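Local coordinates for glutathione transferase lambda1 (Populus trichocarpa, PDB 4PQH), which probably catalyses glutathione transfer and thiol-transferase reactions as a Lambda-class enzyme of the GST fold, binding glutathione in its thioredoxin-like domain, at residues T28-S33 and I55-I60; Y38-W43 and E212-T217; G127-A132 and P177-F182; D149-A154 and P199-W204. All blocks are in the same frame, centred on the assembly; numbering follows the deposited sequence. Where two conformers were deposited one is given.

The four contacts run across the chain from the thioredoxin-like domain to the all-helical domain. Contact 1 pairs strands 28-32 and 55-59, and helix 37-48, which connects them, supplies one half of contact 2; side chains of the two contacts touch. Contact 2 closes the longest loop and brings helix 212-215, near the C-terminus, back to that first helix. Within this loop lie contacts 3 and 4, which alternate along the chain, have centres about 14 Å apart and also touch. Gln40 of contact 2 bonds to Arg181 of contact 3, linking the thioredoxin-like and helical parts; Tyr214 bonds to Glu180. Contacts 1 and 4 are farthest apart, about 32 Å between centres.

Contact 1: residues T28-S33 and I55-I60; sequences TRLYIS and IKLVPI
Leu30 and Leu57 lie side by side, their CD2 methyls 4.0 Å apart, on the face of the sheet that carries Ile55, Ile32 and Pro59 and is covered by helix 37-48. CB of Leu30 also rests on CG2 of Ile55 at 3.6 Å. On the other face the Tyr31 ring runs alongside Val58, with CD2 3.5 Å from CG1 and the CG2 methyl over one ring face. With CG1 anti to its backbone N (chi1 -177°), Val58 turns CG2 toward the aliphatic chain of Arg29. Tyr31 OH reaches Glu83 on the next strand; a serine in its place would probably uncover the Val58 methyls and leave Glu83 without this phenolic partner. Between the faces runs a parallel ladder of five backbone hydrogen bonds, ending in Ile60 N to Ile32 O at 2.8 Å. At the polar edge Arg29, in one of its two conformers, forms salt bridges with Asp25 and Glu83, while its NE donates in plane to a water at 2.8 Å that Lys56 NZ meets weakly. The strands of this beta-alpha-beta unit pair through main-chain atoms, with one apolar layer against helix 37-48 and a mixed face where acidic neighbours probably ease the proximity of Arg29 and Lys56.

Contact 2: residues Y38-W43 and E212-T217; sequences YAQRVW and EAYNQT. With GSH (glutathione), chain C.
The indole of Trp43 takes the CG2 methyl of Thr217 on one face, a CH-pi contact in which the methyl stands 3.5 Å from the centroid of the five-membered ring, only 7° off its normal. Over the six-membered ring lies the backbone of the same residue, Thr217 O being 3.5 Å from CZ3. At the other end of 38-43, the Tyr38 ring has CB1 of glutathione over the centre of one face and the sulfur SG2 at its edge. Thr217 is also gripped through its hydroxyl: OG1 gives a hydrogen bond to Tyr214 O at 2.7 Å, in the carbonyl plane, and accepts one from Gln40 NE2 at 2.9 Å, nearly straight at 171°. Its chi1 of 67° sets OG1 between backbone N and carbonyl carbon, directing the methyl to the indole while the hydroxyl faces the amide. Gln40, extended beyond CG, keeps OG1 in its amide plane, and its own OE1 accepts from Arg181. An alanine at Trp43 would probably leave the Thr217 methyl without its aromatic floor and open a gap beside Thr217. Helix 37-48, packed against the sheet through Val42 and Trp43, is thereby tied to the residues that follow helix 212-215; Gln40 bridges from it to helix 170-190 of the helical domain, within which Tyr214 OH binds Glu180.

Contact 3: residues G127-A132 and P177-F182; sequences GSFSKA and PFIERF
Phe129 meets Phe182 and Ile179 between helices 113-137 and 170-190, whose segments here run nearly parallel in the all-helical C-terminal domain of the GST fold. The axes of the short segments stay 11.3 Å apart, at 11°, a separation bridged by large aromatic side chains. The close part is built round Phe129, whose CG stands anti to the backbone N (chi1 -178°), carrying the ring across to the second helix. There CE2 lies 3.7 Å from CD2 of Phe182, and CZ packs on CG1 of Ile179 at 3.9 Å, the two side chains crossing at about a right angle. The Phe129 and Phe182 side chains run past one another head to tail, their ring planes at 49°, an oblique pairing. Phe148 and Tyr175 each make edge-to-face contacts with Phe129, and Ala147 and Ile151 of helix 144-154 touch it, so this side is a buried aromatic cluster. The other side is thinner. Here partly exposed Ser130 brings a hydroxyl up to Phe178, whose ring is edge-to-face with Tyr38 of the glutathione pocket and whose side chain comes within about 7 Å of the bound glutathione, nearest atoms. The nearest approach there is by the hydroxyl oxygen: Ser130 OG sits 3.6 Å from Phe178 CD1 and, in the plane of the Phe182 ring at its edge, 3.9 Å from CZ.

Contact 4: residues D149-A154 and P199-W204; sequences DYIETA and PKLAAW
Glu152 sends its carboxylate across to the first turn of helix 199-208, and both oxygens receive a backbone N-H. OE1 takes Leu201 N at 2.7 Å, met on the syn side but 19° out of the carboxylate plane, whereas OE2 uses its syn lone pair for Lys200 N at 2.9 Å. The two bonds are moderately bent, and as a pair they limit rotation of the carboxylate about its last torsion. CG leaves anti to the backbone N, and the bend at chi2 (71°) turns the carboxylate to the helix start. Glu152 crosses Lys200 at about a right angle, with OE2 3.2 Å from CB; the lysine's charged end leads away, and the bonds to the carboxylate come from the main chain. OE2 also packs against the ring of Pro199, 3.2 Å from CD. Toward the interior, Ile151 and Leu201 meet at an oblique angle through CG2 and CD1, 4.1 Å apart, and Ile151 continues onto Tyr175. Just before the helix, Arg198 forms a salt bridge with Asp149. The segments cross at 81°, nearly perpendicular, their axes 8.4 Å apart at the closest. Far from the glutathione site, this is an acidic side chain from a neighbouring helix accepting the early N-H groups of a helix N-terminus, where the helix dipole would probably favour its negative charge, within the all-helical domain of the GST fold.

Contact 1: residues T28-S33 and I55-I60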
# COMPACT_ATOMS: atom_id res chain seq x y z
N THR A 28 -18.86 5.56 -3.03
CA THR A 28 -17.70 4.68 -3.00
C THR A 28 -17.01 4.77 -1.64
O THR A 28 -16.69 5.86 -1.17
CB THR A 28 -16.73 5.02 -4.14
OG1 THR A 28 -17.41 4.88 -5.39
CG2 THR A 28 -15.53 4.09 -4.11
N ARG A 29 -16.81 3.62 -1.00
CA ARG A 29 -16.17 3.58 0.31
C ARG A 29 -14.96 2.66 0.31
O ARG A 29 -15.02 1.54 -0.21
CB ARG A 29 -17.17 3.11 1.37
CG ARG A 29 -18.33 4.06 1.57
CD ARG A 29 -19.31 3.56 2.61
NE ARG A 29 -20.39 4.53 2.79
CZ ARG A 29 -21.45 4.61 1.99
NH1 ARG A 29 -21.59 3.77 0.97
NH2 ARG A 29 -22.37 5.54 2.22
N LEU A 30 -13.87 3.14 0.89
CA LEU A 30 -12.67 2.35 1.06
C LEU A 30 -12.52 2.02 2.54
O LEU A 30 -12.25 2.90 3.36
CB LEU A 30 -11.45 3.12 0.56
CG LEU A 30 -10.09 2.50 0.85
CD1 LEU A 30 -9.96 1.12 0.22
CD2 LEU A 30 -8.96 3.42 0.40
N TYR A 31 -12.69 0.75 2.89
CA TYR A 31 -12.61 0.34 4.28
C TYR A 31 -11.17 0.03 4.64
O TYR A 31 -10.51 -0.78 3.98
CB TYR A 31 -13.51 -0.87 4.56
CG TYR A 31 -14.97 -0.55 4.34
CD1 TYR A 31 -15.53 -0.58 3.07
CD2 TYR A 31 -15.80 -0.20 5.41
CE1 TYR A 31 -16.85 -0.28 2.86
CE2 TYR A 31 -17.14 0.10 5.20
CZ TYR A 31 -17.66 0.06 3.92
OH TYR A 31 -18.98 0.36 3.69
N ILE A 32 -10.67 0.70 5.68
CA ILE A 32 -9.28 0.60 6.06
C ILE A 32 -9.12 0.48 7.56
O ILE A 32 -10.07 0.64 8.33
CB ILE A 32 -8.46 1.85 5.61
CG1 ILE A 32 -8.90 3.09 6.40
CG2 ILE A 32 -8.59 2.10 4.11
CD1 ILE A 32 -7.99 4.29 6.18
N SER A 33 -7.90 0.19 7.97
CA SER A 33 -7.42 0.48 9.31
C SER A 33 -6.32 1.49 9.09
O SER A 33 -5.53 1.35 8.16
CB SER A 33 -6.86 -0.78 9.97
OG SER A 33 -6.04 -0.45 11.08
N ILE A 55 -13.74 8.90 -3.13
CA ILE A 55 -13.65 7.69 -2.33
C ILE A 55 -13.62 8.04 -0.85
O ILE A 55 -12.68 8.66 -0.37
CB ILE A 55 -12.40 6.88 -2.72
CG1 ILE A 55 -12.46 6.48 -4.20
CG2 ILE A 55 -12.24 5.67 -1.80
CD1 ILE A 55 -11.21 5.83 -4.73
N LYS A 56 -14.67 7.64 -0.14
CA LYS A 56 -14.77 7.95 1.28
C LYS A 56 -14.00 6.92 2.10
O LYS A 56 -14.15 5.71 1.90
CB LYS A 56 -16.23 7.98 1.71
CG LYS A 56 -16.43 8.29 3.19
CD LYS A 56 -17.90 8.21 3.56
CE LYS A 56 -18.37 9.48 4.25
NZ LYS A 56 -19.84 9.48 4.50
N LEU A 57 -13.17 7.40 3.02
CA LEU A 57 -12.47 6.52 3.95
C LEU A 57 -13.40 6.05 5.06
O LEU A 57 -14.11 6.86 5.67
CB LEU A 57 -11.27 7.24 4.57
CG LEU A 57 -10.15 7.68 3.63
CD1 LEU A 57 -9.03 8.29 4.45
CD2 LEU A 57 -9.64 6.52 2.80
N VAL A 58 -13.41 4.75 5.31
CA VAL A 58 -14.12 4.20 6.46
C VAL A 58 -13.13 3.40 7.30
O VAL A 58 -12.88 2.22 7.04
CB VAL A 58 -15.31 3.30 6.05
CG1 VAL A 58 -16.05 2.80 7.29
CG2 VAL A 58 -16.26 4.05 5.14
N PRO A 59 -12.53 4.06 8.30
CA PRO A 59 -11.56 3.38 9.15
C PRO A 59 -12.23 2.60 10.27
O PRO A 59 -13.15 3.10 10.92
CB PRO A 59 -10.73 4.54 9.72
CG PRO A 59 -11.66 5.71 9.72
CD PRO A 59 -12.64 5.50 8.60
N ILE A 60 -11.76 1.38 10.48
CA ILE A 60 -12.26 0.55 11.56
C ILE A 60 -11.12 0.15 12.48
O ILE A 60 -9.95 0.19 12.10
CB ILE A 60 -13.03 -0.69 11.03
CG1 ILE A 60 -12.08 -1.66 10.31
CG2 ILE A 60 -14.20 -0.28 10.14
CD1 ILE A 60 -12.75 -2.96 9.88
O HOH W 1 -20.34 6.16 5.08

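Contact 2: residues Y38-W43 and E212-T217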
# COMPACT_ATOMS: atom_id res chain seq x y z
N TYR A 38 -1.42 -2.97 4.12
CA TYR A 38 -2.15 -3.40 2.94
C TYR A 38 -3.19 -2.36 2.55
O TYR A 38 -3.35 -2.01 1.37
CB TYR A 38 -2.81 -4.75 3.19
CG TYR A 38 -1.82 -5.84 3.47
CD1 TYR A 38 -1.12 -6.45 2.43
CD2 TYR A 38 -1.56 -6.26 4.76
CE1 TYR A 38 -0.20 -7.44 2.68
CE2 TYR A 38 -0.64 -7.24 5.02
CZ TYR A 38 0.03 -7.83 3.98
OH TYR A 38 0.95 -8.82 4.26
N ALA A 39 -3.89 -1.84 3.55
CA ALA A 39 -4.88 -0.79 3.33
C ALA A 39 -4.21 0.51 2.87
O ALA A 39 -4.75 1.24 2.03
CB ALA A 39 -5.72 -0.57 4.58
N GLN A 40 -3.04 0.79 3.42
CA GLN A 40 -2.31 1.99 3.04
C GLN A 40 -1.99 2.00 1.55
O GLN A 40 -2.03 3.05 0.93
CB GLN A 40 -1.02 2.13 3.86
CG GLN A 40 -0.40 3.52 3.78
CD GLN A 40 0.95 3.58 4.45
OE1 GLN A 40 1.42 2.59 5.03
NE2 GLN A 40 1.59 4.75 4.40
N ARG A 41 -1.68 0.84 0.97
CA ARG A 41 -1.47 0.75 -0.48
C ARG A 41 -2.61 1.38 -1.24
O ARG A 41 -2.41 2.14 -2.20
CB ARG A 41 -1.40 -0.72 -0.92
CG ARG A 41 -0.12 -1.45 -0.54
CD ARG A 41 -0.20 -2.89 -1.03
NE ARG A 41 1.08 -3.59 -0.98
CZ ARG A 41 1.22 -4.92 -0.91
NH1 ARG A 41 0.15 -5.70 -0.86
NH2 ARG A 41 2.43 -5.45 -0.90
N VAL A 42 -3.83 1.07 -0.82
CA VAL A 42 -5.01 1.50 -1.55
C VAL A 42 -5.33 2.96 -1.26
O VAL A 42 -5.73 3.72 -2.15
CB VAL A 42 -6.23 0.59 -1.21
CG1 VAL A 42 -7.36 0.84 -2.18
CG2 VAL A 42 -5.82 -0.89 -1.29
N TRP A 43 -5.11 3.36 -0.02
CA TRP A 43 -5.26 4.75 0.39
C TRP A 43 -4.30 5.65 -0.41
O TRP A 43 -4.68 6.73 -0.90
CB TRP A 43 -5.00 4.84 1.89
CG TRP A 43 -5.16 6.17 2.53
CD1 TRP A 43 -5.57 7.34 1.95
CD2 TRP A 43 -4.89 6.48 3.90
NE1 TRP A 43 -5.58 8.35 2.89
CE2 TRP A 43 -5.16 7.84 4.10
CE3 TRP A 43 -4.45 5.71 4.99
CZ2 TRP A 43 -5.00 8.47 5.33
CZ3 TRP A 43 -4.29 6.33 6.22
CH2 TRP A 43 -4.56 7.70 6.38
N GLU A 212 3.54 13.96 -1.80
CA GLU A 212 2.64 14.41 -0.75
C GLU A 212 1.44 13.48 -0.57
O GLU A 212 0.99 13.24 0.56
CB GLU A 212 2.19 15.84 -1.04
CG GLU A 212 1.48 16.50 0.13
CD GLU A 212 2.32 16.50 1.40
OE1 GLU A 212 3.57 16.47 1.31
OE2 GLU A 212 1.72 16.52 2.49
N ALA A 213 0.93 12.93 -1.67
CA ALA A 213 -0.20 12.01 -1.62
C ALA A 213 0.13 10.79 -0.78
O ALA A 213 -0.75 10.23 -0.10
CB ALA A 213 -0.60 11.58 -3.01
N TYR A 214 1.39 10.36 -0.83
CA TYR A 214 1.85 9.25 -0.01
C TYR A 214 2.07 9.69 1.44
O TYR A 214 1.61 9.03 2.37
CB TYR A 214 3.14 8.65 -0.58
CG TYR A 214 3.95 7.90 0.46
CD1 TYR A 214 3.46 6.73 1.04
CD2 TYR A 214 5.19 8.36 0.87
CE1 TYR A 214 4.19 6.05 1.99
CE2 TYR A 214 5.92 7.68 1.82
CZ TYR A 214 5.41 6.53 2.38
OH TYR A 214 6.14 5.86 3.34
N ASN A 215 2.75 10.82 1.62
CA ASN A 215 2.98 11.34 2.97
C ASN A 215 1.71 11.51 3.78
O ASN A 215 1.70 11.29 5.00
CB ASN A 215 3.71 12.69 2.91
CG ASN A 215 5.10 12.57 2.34
OD1 ASN A 215 5.76 11.53 2.48
ND2 ASN A 215 5.57 13.63 1.69
N GLN A 216 0.63 11.89 3.11
CA GLN A 216 -0.64 12.09 3.78
C GLN A 216 -1.25 10.81 4.34
O GLN A 216 -2.14 10.88 5.18
CB GLN A 216 -1.63 12.79 2.85
CG GLN A 216 -1.33 14.26 2.66
CD GLN A 216 -1.96 14.78 1.40
OE1 GLN A 216 -2.62 14.04 0.68
NE2 GLN A 216 -1.76 16.07 1.13
N THR A 217 -0.79 9.66 3.86
CA THR A 217 -1.33 8.39 4.37
C THR A 217 -0.58 7.98 5.62
O THR A 217 -0.86 6.93 6.21
CB THR A 217 -1.26 7.25 3.35
OG1 THR A 217 0.11 6.91 3.08
CG2 THR A 217 -1.95 7.65 2.06
N1 GSH C . -3.92 -10.26 1.30
CA1 GSH C . -4.65 -9.18 1.93
C1 GSH C . -4.42 -7.95 1.10
O11 GSH C . -3.41 -7.89 0.37
O12 GSH C . -5.25 -7.02 1.13
CB1 GSH C . -4.16 -8.97 3.37
CG1 GSH C . -5.06 -8.04 4.18
CD1 GSH C . -4.68 -8.12 5.65
OE1 GSH C . -3.84 -9.16 6.08
N2 GSH C . -5.17 -7.20 6.48
CA2 GSH C . -5.02 -7.42 7.92
C2 GSH C . -6.34 -7.64 8.58
O2 GSH C . -7.50 -7.06 8.05
CB2 GSH C . -4.36 -6.23 8.61
SG2 GSH C . -2.58 -6.07 8.30
N3 GSH C . -6.37 -8.40 9.68
CA3 GSH C . -7.62 -8.57 10.39
C3 GSH C . -7.97 -10.03 10.55
O31 GSH C . -8.96 -10.36 11.24
O32 GSH C . -7.30 -10.91 9.98

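Contact 3: residues G127-A132 and P177-F182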
# COMPACT_ATOMS: atom_id res chain seq x y z
N GLY A 127 5.28 -10.95 -1.64
CA GLY A 127 5.17 -11.94 -0.58
C GLY A 127 6.52 -12.34 -0.02
O GLY A 127 6.70 -12.39 1.21
N SER A 128 7.46 -12.63 -0.91
CA SER A 128 8.82 -13.01 -0.51
C SER A 128 9.49 -11.88 0.23
O SER A 128 10.22 -12.11 1.19
CB SER A 128 9.66 -13.38 -1.74
OG SER A 128 9.04 -14.41 -2.49
N PHE A 129 9.25 -10.65 -0.22
CA PHE A 129 9.84 -9.49 0.41
C PHE A 129 9.39 -9.37 1.87
O PHE A 129 10.21 -9.18 2.78
CB PHE A 129 9.46 -8.23 -0.37
CG PHE A 129 10.07 -6.97 0.17
CD1 PHE A 129 11.43 -6.75 0.08
CD2 PHE A 129 9.27 -6.02 0.79
CE1 PHE A 129 12.00 -5.58 0.58
CE2 PHE A 129 9.83 -4.85 1.29
CZ PHE A 129 11.19 -4.63 1.19
N SER A 130 8.09 -9.47 2.10
CA SER A 130 7.55 -9.45 3.46
C SER A 130 8.06 -10.62 4.30
O SER A 130 8.46 -10.45 5.45
CB SER A 130 6.02 -9.47 3.43
OG SER A 130 5.50 -8.16 3.32
N LYS A 131 8.06 -11.80 3.70
CA LYS A 131 8.50 -13.00 4.41
C LYS A 131 9.95 -12.88 4.85
O LYS A 131 10.28 -13.20 5.99
CB LYS A 131 8.28 -14.24 3.54
CG LYS A 131 8.58 -15.54 4.23
CD LYS A 131 7.96 -16.71 3.48
CE LYS A 131 8.36 -18.01 4.13
NZ LYS A 131 7.56 -19.18 3.67
N ALA A 132 10.81 -12.37 3.97
CA ALA A 132 12.22 -12.19 4.28
C ALA A 132 12.42 -11.24 5.46
O ALA A 132 13.23 -11.49 6.37
CB ALA A 132 12.96 -11.68 3.07
N PRO A 177 4.29 1.09 1.81
CA PRO A 177 3.91 0.86 3.22
C PRO A 177 4.80 -0.15 3.94
O PRO A 177 4.99 -0.06 5.15
CB PRO A 177 2.49 0.29 3.10
CG PRO A 177 1.97 0.88 1.80
CD PRO A 177 3.18 0.76 0.90
N PHE A 178 5.35 -1.09 3.19
CA PHE A 178 6.19 -2.11 3.79
C PHE A 178 7.61 -1.62 4.04
O PHE A 178 8.16 -1.85 5.12
CB PHE A 178 6.10 -3.39 2.97
CG PHE A 178 4.73 -3.99 3.05
CD1 PHE A 178 4.38 -4.79 4.13
CD2 PHE A 178 3.76 -3.68 2.11
CE1 PHE A 178 3.12 -5.30 4.24
CE2 PHE A 178 2.49 -4.19 2.23
CZ PHE A 178 2.17 -5.02 3.30
N ILE A 179 8.19 -0.88 3.09
CA ILE A 179 9.49 -0.28 3.33
C ILE A 179 9.40 0.76 4.46
O ILE A 179 10.30 0.86 5.30
CB ILE A 179 10.08 0.29 2.03
CG1 ILE A 179 10.37 -0.87 1.07
CG2 ILE A 179 11.34 1.10 2.32
CD1 ILE A 179 10.90 -0.46 -0.29
N GLU A 180 8.28 1.48 4.52
CA GLU A 180 8.02 2.45 5.58
C GLU A 180 8.11 1.82 6.97
O GLU A 180 8.58 2.44 7.91
CB GLU A 180 6.63 3.07 5.38
CG GLU A 180 6.15 3.96 6.49
CD GLU A 180 4.74 4.48 6.25
OE1 GLU A 180 4.43 4.85 5.10
OE2 GLU A 180 3.94 4.53 7.21
N ARG A 181 7.65 0.58 7.09
CA ARG A 181 7.66 -0.11 8.37
C ARG A 181 8.97 -0.86 8.60
O ARG A 181 9.52 -0.83 9.71
CB ARG A 181 6.47 -1.06 8.47
CG ARG A 181 5.16 -0.33 8.67
CD ARG A 181 3.98 -1.12 8.14
NE ARG A 181 2.71 -0.47 8.44
CZ ARG A 181 2.23 0.58 7.78
NH1 ARG A 181 2.91 1.10 6.77
NH2 ARG A 181 1.06 1.10 8.13
N PHE A 182 9.50 -1.51 7.57
CA PHE A 182 10.69 -2.33 7.73
C PHE A 182 11.93 -1.50 7.99
O PHE A 182 12.82 -1.92 8.74
CB PHE A 182 10.93 -3.24 6.52
CG PHE A 182 9.82 -4.23 6.25
CD1 PHE A 182 8.92 -4.60 7.24
CD2 PHE A 182 9.69 -4.79 4.99
CE1 PHE A 182 7.90 -5.52 6.97
CE2 PHE A 182 8.69 -5.70 4.71
CZ PHE A 182 7.79 -6.07 5.71

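Contact 4: residues D149-A154 and P199-W204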
# COMPACT_ATOMS: atom_id res chain seq x y z
N ASP A 149 18.65 -6.28 -1.29
CA ASP A 149 19.53 -6.42 -2.45
C ASP A 149 18.72 -6.63 -3.72
O ASP A 149 19.02 -6.05 -4.78
CB ASP A 149 20.50 -7.59 -2.25
CG ASP A 149 21.60 -7.27 -1.27
OD1 ASP A 149 21.77 -6.09 -0.91
OD2 ASP A 149 22.30 -8.23 -0.87
N TYR A 150 17.67 -7.44 -3.63
CA TYR A 150 16.80 -7.68 -4.78
C TYR A 150 16.15 -6.36 -5.22
O TYR A 150 16.08 -6.06 -6.41
CB TYR A 150 15.73 -8.72 -4.45
CG TYR A 150 14.85 -9.09 -5.62
CD1 TYR A 150 13.74 -8.33 -5.94
CD2 TYR A 150 15.15 -10.19 -6.42
CE1 TYR A 150 12.94 -8.65 -7.02
CE2 TYR A 150 14.35 -10.52 -7.50
CZ TYR A 150 13.25 -9.75 -7.80
OH TYR A 150 12.45 -10.07 -8.88
N ILE A 151 15.68 -5.59 -4.25
CA ILE A 151 15.06 -4.30 -4.52
C ILE A 151 16.05 -3.33 -5.18
O ILE A 151 15.72 -2.65 -6.16
CB ILE A 151 14.49 -3.68 -3.22
CG1 ILE A 151 13.35 -4.55 -2.68
CG2 ILE A 151 14.04 -2.24 -3.43
CD1 ILE A 151 12.24 -4.79 -3.68
N GLU A 152 17.27 -3.28 -4.65
CA GLU A 152 18.31 -2.40 -5.17
C GLU A 152 18.60 -2.74 -6.63
O GLU A 152 18.69 -1.85 -7.49
CB GLU A 152 19.59 -2.52 -4.32
CG GLU A 152 20.76 -1.71 -4.85
CD GLU A 152 20.58 -0.22 -4.67
OE1 GLU A 152 19.67 0.20 -3.92
OE2 GLU A 152 21.36 0.53 -5.29
N THR A 153 18.71 -4.03 -6.92
CA THR A 153 18.96 -4.49 -8.28
C THR A 153 17.78 -4.15 -9.19
O THR A 153 17.98 -3.67 -10.31
CB THR A 153 19.27 -5.99 -8.33
OG1 THR A 153 20.51 -6.24 -7.66
CG2 THR A 153 19.38 -6.48 -9.77
N ALA A 154 16.57 -4.37 -8.71
CA ALA A 154 15.37 -4.05 -9.50
C ALA A 154 15.33 -2.57 -9.87
O ALA A 154 14.90 -2.22 -10.96
CB ALA A 154 14.12 -4.43 -8.74
N PRO A 199 22.41 2.61 -2.95
CA PRO A 199 22.13 3.99 -3.34
C PRO A 199 20.82 4.18 -4.12
O PRO A 199 20.18 5.22 -3.96
CB PRO A 199 23.34 4.36 -4.20
CG PRO A 199 23.88 3.06 -4.69
CD PRO A 199 23.63 2.09 -3.59
N LYS A 200 20.43 3.22 -4.94
CA LYS A 200 19.18 3.33 -5.69
C LYS A 200 17.99 3.28 -4.73
O LYS A 200 17.01 4.01 -4.89
CB LYS A 200 19.07 2.23 -6.74
CG LYS A 200 20.10 2.29 -7.86
CD LYS A 200 19.70 3.26 -8.94
CE LYS A 200 20.69 3.25 -10.09
NZ LYS A 200 20.41 4.36 -11.03
N LEU A 201 18.08 2.40 -3.74
CA LEU A 201 17.07 2.31 -2.71
C LEU A 201 17.01 3.58 -1.87
O LEU A 201 15.92 4.09 -1.58
CB LEU A 201 17.37 1.12 -1.80
CG LEU A 201 16.50 1.02 -0.56
CD1 LEU A 201 15.04 0.79 -0.93
CD2 LEU A 201 17.01 -0.09 0.32
N ALA A 202 18.17 4.10 -1.48
CA ALA A 202 18.20 5.35 -0.72
C ALA A 202 17.52 6.47 -1.51
O ALA A 202 16.72 7.24 -0.96
CB ALA A 202 19.64 5.72 -0.36
N ALA A 203 17.80 6.54 -2.81
CA ALA A 203 17.18 7.54 -3.67
C ALA A 203 15.67 7.32 -3.80
O ALA A 203 14.89 8.28 -3.79
CB ALA A 203 17.84 7.52 -5.06
N TRP A 204 15.25 6.06 -3.92
CA TRP A 204 13.84 5.72 -4.01
C TRP A 204 13.09 6.21 -2.77
O TRP A 204 12.02 6.80 -2.87
CB TRP A 204 13.68 4.20 -4.17
CG TRP A 204 12.26 3.74 -4.34
CD1 TRP A 204 11.60 3.55 -5.52
CD2 TRP A 204 11.34 3.40 -3.30
NE1 TRP A 204 10.32 3.12 -5.28
CE2 TRP A 204 10.13 3.01 -3.93
CE3 TRP A 204 11.41 3.38 -1.90
CZ2 TRP A 204 9.01 2.61 -3.20
CZ3 TRP A 204 10.30 2.98 -1.19
CH2 TRP A 204 9.12 2.60 -1.83